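Local atomic coordinates of Gp26 (Listeria phage P40, PDB entry 4JZ5), a protein that probably cleaves the glycan strands of the Listeria cell-wall peptidoglycan, as a phage endolysin whose catalytic domain belongs to glycosyl hydrolase family 25. Residues 38-43 against 67-72; 113-118 against 218-223; 134-139 against 162-167. One frame throughout, in Å; residues are numbered along the deposited sequence.

In the fold
The three contacts sample one family 25 domain from its core to its rim. Contact 2 is the buried one, its centre about 7 Å from the centre of the chain, and it joins strand 114-117 to the C-terminal helix through aromatic rings and a leucine. Contacts 1 and 3 are partly buried, lie on opposite sides of the chain's centre and each set a loop against a helix. Contact 1 adds a lysine-to-carbonyl bond and a bridging water to its apolar pairs, whereas the meeting across contact 3 is apolar. Contacts 2 and 3 adjoin, where strand 114-117 packs on the helix 128-143 that follows it: Leu-114 CD1 lies 3.6 Å from Val-139 CG1. Contact 1 touches neither.

Contact 1 of 3, residues 38-43 against 67-72; sequences SGLKED and KGLDKV
The side chains of Lys-41 and Val-72 lie side by side and run in opposite senses, and their pairing shows how a long, flexible side chain can serve an apolar and a polar partner at once. The lysine chain curls instead of stretching out: a sharp turn at its second torsion (chi2 -81°), followed by another of the same sense, lays its methylenes against the valine. Lys-41 CD lies alongside one branch, 4.0 Å from Val-72 CG2, and the chain then runs on to the carbonyl of the same residue. There Lys-41 NZ donates a hydrogen bond of 2.8 Å to Val-72 O, approaching at a C=O...N angle of 152° and tilted 17° from the carbonyl plane. The ammonium also bonds to Gly-73 O, so the same nitrogen reaches two successive carbonyls, the second by a weak bond.

The other branch of Val-72 faces Ser-38. Val-72 CG1 comes to 3.8 Å from Ser-38 N and 4.0 Å from Ser-38 CB, so the valine is wedged between two residues of the loop, one methyl for each. Ser-38 OG bonds to Asn-36 OD1 in the same loop, while the backbone N of Ser-38 donates to a water whose oxygen is 2.9 Å away. The same water accepts a bond from Lys-71 NZ at 3.1 Å, a second polar link between loop and helix.

Deeper in, Leu-40 CD1 meets Leu-69 CD2 at 4.2 Å. Leu-40 also rests on Val-35, Met-74 and Ala-202, and Leu-69 on Val-47 and Ile-49. The loop between strands 25-28 and 46-53 thus folds against helix 62-72, with Leu-69 reaching from that helix to strand 46-53.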
# COMPACT_ATOMS: atom_id res chain seq x y z
N SER A 38 -8.19 -17.30 -4.29
CA SER A 38 -9.60 -17.58 -4.06
C SER A 38 -9.92 -17.70 -2.57
O SER A 38 -11.05 -17.41 -2.15
CB SER A 38 -10.03 -18.84 -4.83
OG SER A 38 -9.42 -20.01 -4.34
N GLY A 39 -8.94 -18.17 -1.80
CA GLY A 39 -9.10 -18.29 -0.36
C GLY A 39 -9.17 -16.97 0.39
O GLY A 39 -9.47 -16.96 1.59
N LEU A 40 -8.89 -15.87 -0.29
CA LEU A 40 -9.02 -14.54 0.31
C LEU A 40 -10.44 -13.98 0.19
O LEU A 40 -10.79 -13.03 0.89
CB LEU A 40 -8.09 -13.58 -0.39
CG LEU A 40 -6.61 -13.94 -0.42
CD1 LEU A 40 -5.82 -12.88 -1.16
CD2 LEU A 40 -6.05 -14.12 0.99
N LYS A 41 -11.25 -14.56 -0.69
CA LYS A 41 -12.51 -13.93 -1.07
C LYS A 41 -13.51 -13.85 0.07
O LYS A 41 -14.27 -12.88 0.15
CB LYS A 41 -13.10 -14.66 -2.26
CG LYS A 41 -12.32 -14.39 -3.52
CD LYS A 41 -12.68 -13.06 -4.16
CE LYS A 41 -14.06 -13.09 -4.83
NZ LYS A 41 -14.38 -11.83 -5.55
N GLU A 42 -13.52 -14.83 0.96
CA GLU A 42 -14.50 -14.85 2.02
C GLU A 42 -14.38 -13.67 2.97
O GLU A 42 -15.38 -13.04 3.32
CB GLU A 42 -14.40 -16.16 2.81
CG GLU A 42 -15.47 -16.30 3.88
CD GLU A 42 -15.48 -17.67 4.52
OE1 GLU A 42 -16.40 -17.93 5.32
OE2 GLU A 42 -14.57 -18.47 4.24
N ASP A 43 -13.16 -13.38 3.42
CA ASP A 43 -12.97 -12.42 4.51
C ASP A 43 -12.26 -11.12 4.13
O ASP A 43 -12.34 -10.16 4.89
CB ASP A 43 -12.16 -13.06 5.65
CG ASP A 43 -12.90 -14.18 6.35
OD1 ASP A 43 -14.13 -14.20 6.28
OD2 ASP A 43 -12.22 -15.03 6.97
N LYS A 67 -2.35 -10.79 -11.42
CA LYS A 67 -3.12 -11.78 -12.15
C LYS A 67 -3.98 -12.62 -11.23
O LYS A 67 -5.11 -12.98 -11.56
CB LYS A 67 -2.20 -12.69 -12.96
CG LYS A 67 -1.57 -11.99 -14.15
CD LYS A 67 -0.70 -12.92 -14.98
CE LYS A 67 0.50 -13.41 -14.22
NZ LYS A 67 1.41 -14.21 -15.09
N GLY A 68 -3.44 -12.99 -10.07
CA GLY A 68 -4.18 -13.84 -9.15
C GLY A 68 -5.38 -13.14 -8.56
O GLY A 68 -6.45 -13.74 -8.38
N LEU A 69 -5.22 -11.87 -8.23
CA LEU A 69 -6.31 -11.10 -7.68
C LEU A 69 -7.35 -10.81 -8.77
O LEU A 69 -8.55 -10.92 -8.54
CB LEU A 69 -5.76 -9.82 -7.06
CG LEU A 69 -4.81 -10.08 -5.88
CD1 LEU A 69 -3.97 -8.86 -5.56
CD2 LEU A 69 -5.58 -10.52 -4.64
N ASP A 70 -6.90 -10.48 -9.97
CA ASP A 70 -7.82 -10.26 -11.08
C ASP A 70 -8.63 -11.53 -11.39
O ASP A 70 -9.83 -11.45 -11.65
CB ASP A 70 -7.03 -9.82 -12.32
CG ASP A 70 -7.93 -9.43 -13.47
OD1 ASP A 70 -8.94 -8.73 -13.27
OD2 ASP A 70 -7.61 -9.84 -14.59
N LYS A 71 -7.98 -12.68 -11.37
CA LYS A 71 -8.63 -13.96 -11.65
C LYS A 71 -9.91 -14.13 -10.86
O LYS A 71 -10.94 -14.54 -11.40
CB LYS A 71 -7.63 -15.09 -11.29
CG LYS A 71 -8.18 -16.52 -11.20
CD LYS A 71 -7.09 -17.56 -10.83
CE LYS A 71 -6.60 -17.46 -9.39
NZ LYS A 71 -5.60 -18.51 -9.07
N VAL A 72 -9.83 -13.84 -9.56
CA VAL A 72 -10.92 -14.09 -8.63
C VAL A 72 -11.76 -12.85 -8.37
O VAL A 72 -12.72 -12.91 -7.59
CB VAL A 72 -10.41 -14.64 -7.27
CG1 VAL A 72 -9.64 -15.93 -7.49
CG2 VAL A 72 -9.55 -13.63 -6.53
O HOH W 1 -6.86 -18.90 -6.29

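Contact 2 of 3, residues 113-118 against 218-223; sequences FLFLDY and NKLKGS
Lys-219 meets Phe-113 in two ways: its carbonyl O lies at the ring edge, near the ring plane and 3.5 Å from Phe-113 CE2, and its CG sits 4.0 Å from the same ring carbon. Beyond CG the lysine chain is fully extended, carrying NZ past the ring to a hydrogen bond with Asp-167 O.

Leu-220 follows, and its CD2 methyl is shared between two aromatic rings. It stands over one face of Phe-113, 4.3 Å above the plane and offset toward the rim, and it also meets Phe-115 at the edge, in the ring plane, 3.8 Å from CZ. The first torsion of the leucine (chi1 -76°) sets CG beside the backbone N and points the side chain to the rings. Its carbonyl O receives a bond from Thr-112 OG1.

Gly-222 then leaves the helical conformation with a positive phi of 106°, backbone angles that suit glycine. Its N bonds back to Lys-219 O at 3.0 Å, and Ser-223 N to Asn-218 O at 3.1 Å.

This is a Schellman motif, ending helix 214-220 where it abuts Phe-113 and Phe-115. Phe-115 also packs edge-to-face with Trp-170. The strand 114-117 runs parallel to strands 76-81 and 147-152, an arrangement consistent with the irregular beta/alpha barrel of family 25.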
# COMPACT_ATOMS: atom_id res chain seq x y z
N PHE A 113 -6.27 1.92 -6.65
CA PHE A 113 -5.68 2.86 -5.71
C PHE A 113 -4.19 2.63 -5.72
O PHE A 113 -3.74 1.49 -5.90
CB PHE A 113 -6.26 2.65 -4.29
CG PHE A 113 -6.59 3.92 -3.56
CD1 PHE A 113 -5.59 4.67 -2.95
CD2 PHE A 113 -7.89 4.36 -3.49
CE1 PHE A 113 -5.91 5.84 -2.27
CE2 PHE A 113 -8.21 5.52 -2.81
CZ PHE A 113 -7.22 6.26 -2.21
N LEU A 114 -3.42 3.68 -5.48
CA LEU A 114 -1.97 3.60 -5.45
C LEU A 114 -1.47 4.25 -4.16
O LEU A 114 -2.15 5.09 -3.58
CB LEU A 114 -1.36 4.32 -6.66
CG LEU A 114 -1.87 3.84 -8.03
CD1 LEU A 114 -1.39 4.78 -9.11
CD2 LEU A 114 -1.42 2.42 -8.34
N PHE A 115 -0.27 3.85 -3.72
CA PHE A 115 0.29 4.37 -2.48
C PHE A 115 1.79 4.57 -2.56
O PHE A 115 2.52 3.79 -3.16
CB PHE A 115 0.04 3.38 -1.33
CG PHE A 115 -1.38 3.27 -0.93
CD1 PHE A 115 -1.91 4.14 -0.00
CD2 PHE A 115 -2.19 2.29 -1.44
CE1 PHE A 115 -3.23 4.05 0.40
CE2 PHE A 115 -3.52 2.20 -1.04
CZ PHE A 115 -4.02 3.08 -0.13
N LEU A 116 2.23 5.64 -1.89
CA LEU A 116 3.62 5.86 -1.57
C LEU A 116 3.88 5.31 -0.16
O LEU A 116 3.28 5.79 0.81
CB LEU A 116 3.93 7.35 -1.59
CG LEU A 116 5.30 7.78 -1.10
CD1 LEU A 116 6.39 7.08 -1.87
CD2 LEU A 116 5.47 9.29 -1.21
N ASP A 117 4.77 4.33 -0.05
CA ASP A 117 5.23 3.78 1.24
C ASP A 117 6.56 4.45 1.55
O ASP A 117 7.58 4.19 0.87
CB ASP A 117 5.37 2.26 1.07
CG ASP A 117 5.99 1.54 2.25
OD1 ASP A 117 6.65 2.17 3.07
OD2 ASP A 117 5.82 0.31 2.33
N TYR A 118 6.54 5.37 2.52
CA TYR A 118 7.71 6.20 2.80
C TYR A 118 8.09 6.00 4.25
O TYR A 118 7.46 6.61 5.14
CB TYR A 118 7.46 7.69 2.52
CG TYR A 118 8.78 8.42 2.43
CD1 TYR A 118 9.50 8.46 1.26
CD2 TYR A 118 9.35 9.00 3.55
CE1 TYR A 118 10.74 9.06 1.19
CE2 TYR A 118 10.59 9.61 3.49
CZ TYR A 118 11.29 9.62 2.32
OH TYR A 118 12.52 10.22 2.29
N ASN A 218 -14.89 1.26 0.61
CA ASN A 218 -15.51 1.70 -0.63
C ASN A 218 -14.58 2.62 -1.41
O ASN A 218 -14.43 2.48 -2.62
CB ASN A 218 -16.83 2.41 -0.32
CG ASN A 218 -17.53 2.92 -1.57
OD1 ASN A 218 -17.55 4.11 -1.84
ND2 ASN A 218 -18.10 2.00 -2.33
N LYS A 219 -13.92 3.53 -0.71
CA LYS A 219 -12.98 4.45 -1.34
C LYS A 219 -11.81 3.70 -1.98
O LYS A 219 -11.40 4.00 -3.11
CB LYS A 219 -12.48 5.48 -0.32
CG LYS A 219 -11.57 6.52 -0.92
CD LYS A 219 -11.31 7.68 0.03
CE LYS A 219 -10.41 8.71 -0.62
NZ LYS A 219 -10.17 9.88 0.26
N LEU A 220 -11.26 2.74 -1.26
CA LEU A 220 -10.17 1.93 -1.79
C LEU A 220 -10.57 1.28 -3.11
O LEU A 220 -9.78 1.20 -4.05
CB LEU A 220 -9.78 0.84 -0.80
CG LEU A 220 -8.95 1.31 0.39
CD1 LEU A 220 -8.90 0.23 1.43
CD2 LEU A 220 -7.54 1.69 -0.03
N LYS A 221 -11.81 0.81 -3.16
CA LYS A 221 -12.32 0.08 -4.31
C LYS A 221 -12.66 0.99 -5.48
O LYS A 221 -12.99 0.51 -6.55
CB LYS A 221 -13.53 -0.75 -3.88
CG LYS A 221 -13.13 -1.94 -3.04
CD LYS A 221 -14.26 -2.51 -2.22
CE LYS A 221 -15.30 -3.18 -3.06
NZ LYS A 221 -16.27 -3.87 -2.16
N GLY A 222 -12.51 2.30 -5.30
CA GLY A 222 -12.61 3.23 -6.41
C GLY A 222 -13.89 4.03 -6.39
O GLY A 222 -14.23 4.69 -7.38
N SER A 223 -14.62 3.98 -5.28
CA SER A 223 -15.87 4.74 -5.15
C SER A 223 -16.82 4.41 -6.29
O SER A 223 -16.77 3.32 -6.85
CB SER A 223 -15.58 6.24 -5.11
OG SER A 223 -14.75 6.57 -4.01

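Contact 3 of 3, residues 134-139 against 162-167; sequences RFIDHV and DKVKHD
Ile-136 reaches from helix 128-143 to Val-164 in the loop ahead of strand 169-172. The helix is the connecting arm of a beta-alpha-beta crossover between the adjacent parallel strands 114-117 and 147-152, and the loop is laid over its flank.

In the first shell, the extended branch of the isoleucine does most of the touching. CG1 lies beside the backbone N and the chain continues straight beyond it (chi2 168°), which carries CD1 out to the loop. That methyl meets Val-164 CG1 at 3.7 Å and His-166 CB at 4.0 Å, thus filling the angle between two residues on either side of Lys-165. The shorter branch comes close to the backbone instead, with Ile-136 CG2 at 3.9 Å from Lys-165 O. His-166 presents its CB, while a chi1 of 60° sets CG in the gap flanked by N and C of the backbone, and the ring end leads away from the helix; its ND1 is hydrogen-bonded to Leu-168.

The second shell is partly apolar and partly polar. Ile-136 rests also on Leu-116 and Val-147, and Val-164 on Leu-149 and Cys-132. Gln-133, one turn before Asp-137, ties helix to loop: its OE1 accepts Lys-165 N, and its NE2 bonds to Asp-137 OD1. At the far end of the loop Asp-167 OD2 takes both a salt bridge from Lys-140 NZ and a hydrogen bond from Val-147 N.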
# COMPACT_ATOMS: atom_id res chain seq x y z
N ARG A 134 6.09 15.72 -4.31
CA ARG A 134 6.48 15.64 -5.71
C ARG A 134 6.16 14.26 -6.29
O ARG A 134 5.66 14.17 -7.42
CB ARG A 134 7.97 15.95 -5.89
CG ARG A 134 8.33 17.39 -5.53
CD ARG A 134 9.83 17.61 -5.69
NE ARG A 134 10.23 17.53 -7.09
CZ ARG A 134 11.19 16.77 -7.58
NH1 ARG A 134 11.92 15.97 -6.82
NH2 ARG A 134 11.41 16.80 -8.89
N PHE A 135 6.45 13.21 -5.53
CA PHE A 135 6.14 11.86 -5.97
C PHE A 135 4.65 11.67 -6.21
O PHE A 135 4.23 11.20 -7.27
CB PHE A 135 6.66 10.87 -4.91
CG PHE A 135 6.38 9.42 -5.22
CD1 PHE A 135 5.13 8.87 -5.03
CD2 PHE A 135 7.40 8.60 -5.69
CE1 PHE A 135 4.88 7.54 -5.31
CE2 PHE A 135 7.16 7.26 -5.97
CZ PHE A 135 5.89 6.74 -5.78
N ILE A 136 3.85 12.03 -5.22
CA ILE A 136 2.41 11.83 -5.27
C ILE A 136 1.78 12.66 -6.39
O ILE A 136 0.96 12.14 -7.15
CB ILE A 136 1.81 12.13 -3.89
CG1 ILE A 136 2.23 11.03 -2.90
CG2 ILE A 136 0.29 12.30 -3.96
CD1 ILE A 136 1.94 11.35 -1.46
N ASP A 137 2.17 13.92 -6.50
CA ASP A 137 1.66 14.76 -7.56
C ASP A 137 1.96 14.14 -8.92
O ASP A 137 1.13 14.18 -9.83
CB ASP A 137 2.32 16.13 -7.55
CG ASP A 137 1.93 17.00 -6.36
OD1 ASP A 137 1.01 16.65 -5.60
OD2 ASP A 137 2.56 18.07 -6.20
N HIS A 138 3.17 13.61 -9.09
CA HIS A 138 3.52 13.03 -10.38
C HIS A 138 2.66 11.83 -10.71
O HIS A 138 2.13 11.71 -11.82
CB HIS A 138 5.01 12.68 -10.42
CG HIS A 138 5.48 12.32 -11.78
ND1 HIS A 138 5.68 13.27 -12.75
CD2 HIS A 138 5.77 11.13 -12.35
CE1 HIS A 138 6.08 12.68 -13.87
NE2 HIS A 138 6.14 11.38 -13.65
N VAL A 139 2.51 10.92 -9.75
CA VAL A 139 1.73 9.72 -10.01
C VAL A 139 0.26 10.06 -10.30
O VAL A 139 -0.33 9.53 -11.24
CB VAL A 139 1.84 8.73 -8.84
CG1 VAL A 139 0.96 7.52 -9.08
CG2 VAL A 139 3.29 8.31 -8.63
N ASP A 162 1.78 14.78 8.04
CA ASP A 162 0.48 15.45 7.98
C ASP A 162 0.45 16.56 6.93
O ASP A 162 -0.63 16.93 6.44
CB ASP A 162 0.09 16.04 9.35
CG ASP A 162 -0.43 14.99 10.32
OD1 ASP A 162 -0.77 13.89 9.89
OD2 ASP A 162 -0.52 15.32 11.53
N LYS A 163 1.61 17.12 6.60
CA LYS A 163 1.68 18.22 5.65
C LYS A 163 1.61 17.77 4.19
O LYS A 163 1.48 18.61 3.30
CB LYS A 163 2.96 19.01 5.87
CG LYS A 163 2.98 19.72 7.22
CD LYS A 163 4.26 20.50 7.40
CE LYS A 163 4.26 21.26 8.71
NZ LYS A 163 5.45 22.14 8.83
N VAL A 164 1.71 16.47 3.93
CA VAL A 164 1.55 15.96 2.57
C VAL A 164 0.07 15.91 2.20
O VAL A 164 -0.75 15.50 3.01
CB VAL A 164 2.18 14.57 2.43
CG1 VAL A 164 2.07 14.07 1.00
CG2 VAL A 164 3.65 14.60 2.85
N LYS A 165 -0.26 16.36 1.00
CA LYS A 165 -1.63 16.29 0.48
C LYS A 165 -1.78 15.06 -0.39
O LYS A 165 -1.05 14.88 -1.37
CB LYS A 165 -1.92 17.54 -0.34
CG LYS A 165 -1.78 18.81 0.44
CD LYS A 165 -1.94 20.03 -0.45
CE LYS A 165 -2.00 21.32 0.35
NZ LYS A 165 -0.75 21.57 1.11
N HIS A 166 -2.71 14.19 -0.02
CA HIS A 166 -2.89 12.92 -0.73
C HIS A 166 -4.26 12.38 -0.40
O HIS A 166 -5.04 13.01 0.33
CB HIS A 166 -1.81 11.92 -0.33
CG HIS A 166 -1.83 11.63 1.12
ND1 HIS A 166 -2.67 10.69 1.67
CD2 HIS A 166 -1.22 12.25 2.15
CE1 HIS A 166 -2.55 10.72 2.98
NE2 HIS A 166 -1.66 11.64 3.30
N ASP A 167 -4.57 11.20 -0.92
CA ASP A 167 -5.92 10.70 -0.91
C ASP A 167 -6.27 9.68 0.17
O ASP A 167 -7.45 9.29 0.26
CB ASP A 167 -6.24 10.09 -2.28
CG ASP A 167 -6.16 11.11 -3.37
OD1 ASP A 167 -6.82 12.17 -3.21
OD2 ASP A 167 -5.45 10.90 -4.36